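Local structure of cysteine hydrolase (Pseudomonas syringae pv. phaseolicola 1448A, 3IRV) at residues A[42-53]-A[171-179]; A[149-158]-A[193-204]. The protein is probably a hydrolase of the isochorismatase-like cysteine hydrolase family, although its substrate is not known. All blocks are in the same frame, centred on the assembly; numbering follows the deposited sequence.

Interaction 1: A[42-53]-A[171-179]; sequences YVKSTADIVQPI and SDANAAMDY
I49 and A175 meet at the apolar centre of this contact, where the CD1 methyl of I49 comes within 3.8 Å of A175 CB. With CG1 set between its own backbone N and carbonyl carbon (chi1 70°), I49 spreads both branches over the opposing chain: CD1 reaches A173 O and A175, while CG2 lies 3.6 Å from D172 O. The A175 methyl is also flanked by T46 CG2 and by the hydroxyl of S45. Next to this centre, I53 lays its CG1 4.0 Å from A173 CB, and P52 turns the CG corner of its ring to D172 O. At the other end V43 crosses M177 at about a right angle, its CG1 3.9 Å from M177 CB and close to A176 O.

Polar groups border this patch. S45 OG donates to A176 O at 2.7 Å, with a C=O...donor angle of 139° and the donor tilted 20° from the carbonyl plane. Water 1 joins S45 N to the same carbonyl oxygen, which therefore takes two bonds, while water 2 gives hydrogen bonds to both D48 O and D172 O. Farthest out, K44 runs extended until chi4 bends NZ to D178 OD2 (3.0 Å), a salt bridge meeting the carboxylate oxygen nearly along its C-O bond; D178 OD1 is held separately by A189 N.

The arrangement belongs to the open alpha/beta sheet of the isochorismatase-like fold. The turns leading into helix 50-62, and its first residues, pack on the short strand 174-175, which pairs in parallel with strand 141-147; V43, T46, I53 and A173 also touch that strand, so the contact ties the start of a helix to the sheet it covers.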
# COMPACT_ATOMS: atom_id res chain seq x y z
N TYR A 42 5.84 -17.51 -10.27
CA TYR A 42 6.85 -18.03 -9.35
C TYR A 42 7.75 -16.93 -8.76
O TYR A 42 8.31 -16.11 -9.48
CB TYR A 42 7.73 -19.04 -10.09
CG TYR A 42 8.88 -19.63 -9.28
CD1 TYR A 42 8.66 -20.21 -8.03
CD2 TYR A 42 10.18 -19.58 -9.78
CE1 TYR A 42 9.70 -20.78 -7.31
CE2 TYR A 42 11.23 -20.13 -9.08
CZ TYR A 42 10.98 -20.73 -7.85
OH TYR A 42 12.02 -21.28 -7.13
N VAL A 43 7.86 -16.95 -7.43
CA VAL A 43 8.69 -16.03 -6.66
C VAL A 43 9.70 -16.95 -5.96
O VAL A 43 9.36 -17.63 -4.98
CB VAL A 43 7.83 -15.28 -5.60
CG1 VAL A 43 8.72 -14.38 -4.75
CG2 VAL A 43 6.72 -14.47 -6.28
N LYS A 44 10.94 -16.99 -6.45
CA LYS A 44 11.92 -17.96 -5.93
C LYS A 44 12.24 -17.85 -4.44
O LYS A 44 12.51 -18.87 -3.79
CB LYS A 44 13.21 -17.97 -6.77
CG LYS A 44 13.99 -16.68 -6.78
CD LYS A 44 15.28 -16.90 -7.59
CE LYS A 44 16.18 -15.67 -7.60
NZ LYS A 44 15.84 -14.71 -8.70
N SER A 45 12.16 -16.63 -3.88
CA SER A 45 12.45 -16.46 -2.44
C SER A 45 11.41 -17.11 -1.52
O SER A 45 11.64 -17.26 -0.32
CB SER A 45 12.57 -14.97 -2.13
OG SER A 45 11.34 -14.32 -2.41
N THR A 46 10.26 -17.54 -2.08
CA THR A 46 9.30 -18.28 -1.25
C THR A 46 9.91 -19.55 -0.65
O THR A 46 9.52 -19.99 0.42
CB THR A 46 8.01 -18.68 -2.04
OG1 THR A 46 8.35 -19.41 -3.23
CG2 THR A 46 7.18 -17.45 -2.43
N ALA A 47 10.90 -20.14 -1.35
CA ALA A 47 11.51 -21.38 -0.86
C ALA A 47 12.04 -21.20 0.56
O ALA A 47 11.92 -22.10 1.40
CB ALA A 47 12.60 -21.85 -1.78
N ASP A 48 12.58 -20.01 0.82
CA ASP A 48 13.23 -19.69 2.10
C ASP A 48 12.29 -19.35 3.25
O ASP A 48 12.72 -19.27 4.42
CB ASP A 48 14.23 -18.56 1.91
CG ASP A 48 15.33 -18.93 0.94
OD1 ASP A 48 15.78 -20.11 0.96
OD2 ASP A 48 15.73 -18.07 0.14
N ILE A 49 11.01 -19.16 2.95
CA ILE A 49 10.04 -18.84 4.01
C ILE A 49 9.09 -19.96 4.42
O ILE A 49 8.32 -19.81 5.37
CB ILE A 49 9.21 -17.54 3.72
CG1 ILE A 49 8.23 -17.75 2.57
CG2 ILE A 49 10.16 -16.40 3.38
CD1 ILE A 49 7.25 -16.56 2.46
N VAL A 50 9.13 -21.09 3.71
CA VAL A 50 8.22 -22.18 4.05
C VAL A 50 8.47 -22.74 5.46
O VAL A 50 7.53 -22.90 6.25
CB VAL A 50 8.29 -23.31 3.00
CG1 VAL A 50 7.47 -24.50 3.42
CG2 VAL A 50 7.80 -22.78 1.62
N GLN A 51 9.74 -23.00 5.78
CA GLN A 51 10.08 -23.54 7.10
C GLN A 51 9.68 -22.61 8.28
O GLN A 51 9.02 -23.08 9.22
CB GLN A 51 11.57 -23.90 7.12
CG GLN A 51 12.00 -24.81 8.24
CD GLN A 51 13.49 -25.16 8.14
OE1 GLN A 51 14.27 -24.87 9.06
NE2 GLN A 51 13.88 -25.75 7.01
N PRO A 52 10.07 -21.32 8.24
CA PRO A 52 9.59 -20.44 9.32
C PRO A 52 8.07 -20.38 9.43
O PRO A 52 7.55 -20.37 10.55
CB PRO A 52 10.13 -19.05 8.97
CG PRO A 52 10.84 -19.18 7.69
CD PRO A 52 11.01 -20.62 7.33
N ILE A 53 7.37 -20.33 8.30
CA ILE A 53 5.89 -20.36 8.37
C ILE A 53 5.38 -21.67 9.02
O ILE A 53 4.48 -21.64 9.87
CB ILE A 53 5.24 -20.05 7.00
CG1 ILE A 53 5.63 -18.63 6.56
CG2 ILE A 53 3.72 -20.15 7.11
CD1 ILE A 53 5.12 -18.26 5.22
N SER A 171 10.00 -10.34 9.31
CA SER A 171 11.11 -10.06 8.41
C SER A 171 11.64 -11.28 7.65
O SER A 171 12.06 -11.15 6.49
CB SER A 171 12.25 -9.37 9.15
OG SER A 171 12.70 -10.21 10.19
N ASP A 172 11.58 -12.46 8.27
CA ASP A 172 12.14 -13.66 7.65
C ASP A 172 11.06 -14.59 7.09
O ASP A 172 11.34 -15.76 6.74
CB ASP A 172 13.06 -14.38 8.64
CG ASP A 172 12.32 -14.91 9.86
OD1 ASP A 172 11.27 -14.35 10.26
OD2 ASP A 172 12.80 -15.90 10.45
N ALA A 173 9.82 -14.09 7.00
CA ALA A 173 8.73 -14.93 6.51
C ALA A 173 7.82 -14.22 5.51
O ALA A 173 6.66 -14.60 5.34
CB ALA A 173 7.93 -15.54 7.66
N ASN A 174 8.37 -13.22 4.83
CA ASN A 174 7.70 -12.55 3.71
C ASN A 174 8.69 -12.55 2.57
O ASN A 174 9.84 -12.15 2.75
CB ASN A 174 7.32 -11.10 4.08
CG ASN A 174 6.06 -11.03 4.96
OD1 ASN A 174 4.94 -11.08 4.45
ND2 ASN A 174 6.25 -10.96 6.28
N ALA A 175 8.23 -13.00 1.41
CA ALA A 175 9.11 -13.19 0.24
C ALA A 175 8.85 -12.16 -0.86
O ALA A 175 7.71 -12.02 -1.29
CB ALA A 175 8.89 -14.59 -0.34
N ALA A 176 9.91 -11.48 -1.31
CA ALA A 176 9.78 -10.49 -2.37
C ALA A 176 10.31 -11.03 -3.71
O ALA A 176 11.02 -12.05 -3.75
CB ALA A 176 10.53 -9.21 -2.00
N MET A 177 9.96 -10.34 -4.79
CA MET A 177 10.39 -10.77 -6.11
C MET A 177 11.19 -9.67 -6.79
O MET A 177 11.07 -8.49 -6.44
CB MET A 177 9.19 -11.20 -6.96
CG MET A 177 8.34 -10.05 -7.50
SD MET A 177 6.96 -10.63 -8.53
CE MET A 177 7.75 -11.86 -9.59
N ASP A 178 12.05 -10.07 -7.72
CA ASP A 178 12.82 -9.12 -8.55
C ASP A 178 11.85 -8.48 -9.53
O ASP A 178 10.87 -9.10 -9.90
CB ASP A 178 13.84 -9.88 -9.40
CG ASP A 178 14.86 -10.66 -8.57
OD1 ASP A 178 15.57 -10.06 -7.75
OD2 ASP A 178 14.96 -11.89 -8.76
N TYR A 179 12.14 -7.26 -9.98
CA TYR A 179 11.36 -6.60 -11.03
C TYR A 179 12.28 -6.31 -12.20
O TYR A 179 13.47 -6.07 -11.99
CB TYR A 179 10.83 -5.25 -10.54
CG TYR A 179 9.64 -5.35 -9.61
CD1 TYR A 179 8.41 -5.80 -10.07
CD2 TYR A 179 9.77 -5.01 -8.25
CE1 TYR A 179 7.32 -5.91 -9.21
CE2 TYR A 179 8.67 -5.10 -7.38
CZ TYR A 179 7.45 -5.54 -7.88
OH TYR A 179 6.38 -5.64 -7.02
O HOH W 1 12.41 -13.90 -5.33
O HOH W 2 13.53 -16.95 5.85

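Interaction 2: A[149-158]-A[193-204]; sequences TNVCCETTIR and QRISLTTIAYEF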
# COMPACT_ATOMS: atom_id res chain seq x y z
N THR A 149 6.03 -9.65 -0.69
CA THR A 149 6.25 -8.71 0.42
C THR A 149 5.64 -7.35 0.20
O THR A 149 4.88 -6.86 1.04
CB THR A 149 7.75 -8.55 0.74
OG1 THR A 149 8.31 -9.85 0.98
CG2 THR A 149 7.95 -7.66 1.96
N ASN A 150 5.97 -6.73 -0.93
CA ASN A 150 5.61 -5.33 -1.16
C ASN A 150 4.25 -5.18 -1.83
O ASN A 150 3.77 -4.05 -2.02
CB ASN A 150 6.66 -4.63 -2.02
CG ASN A 150 6.79 -5.27 -3.38
OD1 ASN A 150 6.93 -6.50 -3.49
ND2 ASN A 150 6.78 -4.45 -4.42
N VAL A 151 3.65 -6.30 -2.22
CA VAL A 151 2.43 -6.24 -3.01
C VAL A 151 1.28 -6.74 -2.14
O VAL A 151 0.72 -5.95 -1.39
CB VAL A 151 2.54 -6.97 -4.36
CG1 VAL A 151 1.30 -6.66 -5.21
CG2 VAL A 151 3.81 -6.52 -5.13
N CYS A 152 0.95 -8.03 -2.19
CA CYS A 152 -0.17 -8.51 -1.37
C CYS A 152 0.10 -8.43 0.13
O CYS A 152 -0.82 -8.10 0.90
CB CYS A 152 -0.52 -9.94 -1.72
SG CYS A 152 -1.09 -10.03 -3.44
N CYS A 153 1.32 -8.74 0.58
CA CYS A 153 1.60 -8.66 2.02
C CYS A 153 1.49 -7.20 2.48
O CYS A 153 0.72 -6.88 3.41
CB CYS A 153 2.98 -9.25 2.35
SG CYS A 153 3.04 -10.96 1.81
N GLU A 154 2.21 -6.29 1.81
CA GLU A 154 2.16 -4.87 2.21
C GLU A 154 0.77 -4.25 2.07
O GLU A 154 0.38 -3.43 2.90
CB GLU A 154 3.19 -4.04 1.46
CG GLU A 154 4.26 -3.51 2.33
CD GLU A 154 4.94 -2.31 1.73
OE1 GLU A 154 6.07 -2.43 1.28
OE2 GLU A 154 4.31 -1.25 1.67
N THR A 155 0.02 -4.60 1.02
CA THR A 155 -1.33 -4.01 0.91
C THR A 155 -2.21 -4.49 2.06
O THR A 155 -2.96 -3.70 2.64
CB THR A 155 -1.99 -4.30 -0.45
OG1 THR A 155 -1.07 -3.92 -1.49
CG2 THR A 155 -3.27 -3.48 -0.60
N THR A 156 -2.11 -5.77 2.42
CA THR A 156 -2.79 -6.28 3.60
C THR A 156 -2.37 -5.53 4.89
O THR A 156 -3.21 -5.15 5.71
CB THR A 156 -2.57 -7.80 3.71
OG1 THR A 156 -3.01 -8.40 2.47
CG2 THR A 156 -3.34 -8.39 4.92
N ILE A 157 -1.07 -5.33 5.07
CA ILE A 157 -0.55 -4.53 6.17
C ILE A 157 -1.07 -3.08 6.19
O ILE A 157 -1.59 -2.63 7.22
CB ILE A 157 0.99 -4.55 6.15
CG1 ILE A 157 1.48 -5.98 6.41
CG2 ILE A 157 1.59 -3.57 7.17
CD1 ILE A 157 3.02 -6.18 6.14
N ARG A 158 -0.96 -2.36 5.06
CA ARG A 158 -1.48 -0.97 4.98
C ARG A 158 -2.98 -0.93 5.26
O ARG A 158 -3.45 -0.11 6.05
CB ARG A 158 -1.24 -0.41 3.59
CG ARG A 158 0.25 -0.26 3.29
CD ARG A 158 0.48 0.16 1.87
NE ARG A 158 1.90 0.22 1.53
CZ ARG A 158 2.53 1.29 1.06
NH1 ARG A 158 1.88 2.42 0.87
NH2 ARG A 158 3.84 1.23 0.80
N GLN A 193 12.73 -5.95 -0.54
CA GLN A 193 12.58 -6.39 0.84
C GLN A 193 13.09 -5.36 1.85
O GLN A 193 12.38 -5.06 2.82
CB GLN A 193 13.28 -7.73 1.03
CG GLN A 193 12.98 -8.40 2.40
CD GLN A 193 11.68 -9.19 2.42
OE1 GLN A 193 10.93 -9.18 1.45
NE2 GLN A 193 11.39 -9.85 3.56
N ARG A 194 14.30 -4.83 1.62
CA ARG A 194 14.92 -3.80 2.46
C ARG A 194 14.00 -2.59 2.58
O ARG A 194 13.72 -2.09 3.67
CB ARG A 194 16.26 -3.38 1.82
CG ARG A 194 16.96 -2.20 2.47
CD ARG A 194 18.41 -2.10 1.99
NE ARG A 194 18.53 -1.89 0.55
CZ ARG A 194 18.63 -0.70 -0.04
NH1 ARG A 194 18.64 0.43 0.68
NH2 ARG A 194 18.74 -0.64 -1.36
N ILE A 195 13.52 -2.10 1.44
CA ILE A 195 12.67 -0.91 1.43
C ILE A 195 11.32 -1.19 2.09
O ILE A 195 10.84 -0.38 2.87
CB ILE A 195 12.50 -0.33 -0.00
CG1 ILE A 195 13.67 0.60 -0.36
CG2 ILE A 195 11.30 0.63 -0.05
CD1 ILE A 195 15.03 0.02 -0.35
N SER A 196 10.73 -2.35 1.80
CA SER A 196 9.42 -2.69 2.36
C SER A 196 9.47 -2.82 3.89
O SER A 196 8.64 -2.24 4.60
CB SER A 196 8.91 -4.00 1.76
OG SER A 196 7.65 -4.32 2.31
N LEU A 197 10.43 -3.58 4.40
CA LEU A 197 10.49 -3.80 5.85
C LEU A 197 10.76 -2.49 6.61
O LEU A 197 10.20 -2.24 7.69
CB LEU A 197 11.54 -4.86 6.18
CG LEU A 197 11.23 -6.26 5.64
CD1 LEU A 197 12.38 -7.17 6.05
CD2 LEU A 197 9.91 -6.80 6.22
N THR A 198 11.64 -1.66 6.02
CA THR A 198 11.97 -0.36 6.63
C THR A 198 10.70 0.52 6.66
O THR A 198 10.35 1.14 7.69
CB THR A 198 13.12 0.30 5.84
OG1 THR A 198 14.31 -0.51 5.97
CG2 THR A 198 13.42 1.71 6.39
N THR A 199 9.99 0.55 5.54
CA THR A 199 8.74 1.31 5.44
C THR A 199 7.70 0.82 6.45
O THR A 199 7.08 1.60 7.17
CB THR A 199 8.18 1.22 4.02
OG1 THR A 199 9.12 1.83 3.13
CG2 THR A 199 6.83 1.95 3.88
N ILE A 200 7.54 -0.50 6.52
CA ILE A 200 6.59 -1.04 7.52
C ILE A 200 6.98 -0.64 8.94
O ILE A 200 6.12 -0.21 9.73
CB ILE A 200 6.46 -2.56 7.40
CG1 ILE A 200 5.91 -2.94 6.02
CG2 ILE A 200 5.61 -3.13 8.57
CD1 ILE A 200 6.26 -4.41 5.65
N ALA A 201 8.27 -0.76 9.29
CA ALA A 201 8.71 -0.42 10.65
C ALA A 201 8.55 1.09 10.97
O ALA A 201 8.38 1.47 12.13
CB ALA A 201 10.15 -0.86 10.83
N TYR A 202 8.63 1.94 9.95
CA TYR A 202 8.55 3.38 10.19
C TYR A 202 7.10 3.87 10.12
O TYR A 202 6.73 4.84 10.79
CB TYR A 202 9.39 4.13 9.15
CG TYR A 202 9.82 5.52 9.58
CD1 TYR A 202 11.04 5.71 10.25
CD2 TYR A 202 9.03 6.64 9.29
CE1 TYR A 202 11.44 7.01 10.64
CE2 TYR A 202 9.43 7.92 9.66
CZ TYR A 202 10.63 8.09 10.34
OH TYR A 202 11.00 9.37 10.70
N GLU A 203 6.28 3.22 9.29
CA GLU A 203 4.97 3.78 8.94
C GLU A 203 3.75 2.95 9.38
O GLU A 203 2.66 3.53 9.58
CB GLU A 203 4.82 3.96 7.42
CG GLU A 203 5.97 4.62 6.68
CD GLU A 203 6.14 6.10 6.98
OE1 GLU A 203 5.38 6.68 7.80
OE2 GLU A 203 7.09 6.69 6.41
N PHE A 204 3.88 1.62 9.42
CA PHE A 204 2.66 0.79 9.48
C PHE A 204 2.51 -0.12 10.69
O PHE A 204 1.38 -0.50 11.01
CB PHE A 204 2.49 -0.10 8.23
CG PHE A 204 2.61 0.64 6.91
CD1 PHE A 204 1.95 1.86 6.70
CD2 PHE A 204 3.37 0.10 5.87
CE1 PHE A 204 2.05 2.53 5.48
CE2 PHE A 204 3.49 0.77 4.66
CZ PHE A 204 2.84 1.99 4.47
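Q193 and T149 open the contact between two nearly parallel helices, whose segment axes run 13° apart with a closest approach of 10.2 Å. The Q193 chain bends at chi2 to bring its amide oxygen to T149, whose OG1 donates to OE1 at 2.7 Å, in the carbonyl plane and on a lone pair. The amide nitrogen serves another part of the fold, donating to N174 O.

One turn later comes S196, modelled in two conformers. In the one described here its OG lies anti to the backbone N and donates across the groove to E154 OE1 (2.7 Å) on the anti side, 22° out of the carboxylate plane; it also lies against T149 CG2. The buried carboxylate is shared: its other oxygen, OE2, is gripped side-on by R158 NE and NH2, the oxygen lying nearly in the guanidinium plane and 2.7 Å from R158 NH2. These three donors probably stabilise the ionised acid.

After T199, which brushes the arginine, I200 sets CD1 against I157 CD1 at 3.7 Å, the two side chains crossing at about a right angle; E154 CG borders the same methyl.

F204 closes the row. One ring face receives R158 CG, a CH-pi contact 3.8 Å from the ring centroid, and F204 CZ stands over one guanidinium face, 3.5 Å from R158 CZ. Since the two planes are 51° apart, this is not a parallel stack. E154 OE2 approaches the ring edge, and I157 CG2 meets F204 CB.

R158 NH2 also donates to N150 O of the second subunit, so the pair extends into the dimer interface. Side-by-side parallel helices on one face of a parallel sheet, with I157 and I200 resting on strand 166-170, are characteristic of the three-layer alpha/beta/alpha architecture of isochorismatase-like hydrolases.

The centres of the two contacts lie 14 Å apart, and their segments alternate along the chain: 42-53, 149-158, 171-179, then 193-204. Strand 174-175 comes before helix 189-204 in sequence and leans on helix 149-162 in space, so segment 171-179 is the bridge. Its opposite sides carry the two contacts, with the lead-in to helix 50-62 on one and the helix pair on the other. N174 and A176 pack on T149, and Y179 OH probably hydrogen-bonds N150 ND2. At its end segment 171-179 reaches the second subunit, where Y179 OH is hydrogen-bonded to E203 of that chain; the helix pair does so through R158 and others, so sheet core and dimer interface lie side by side.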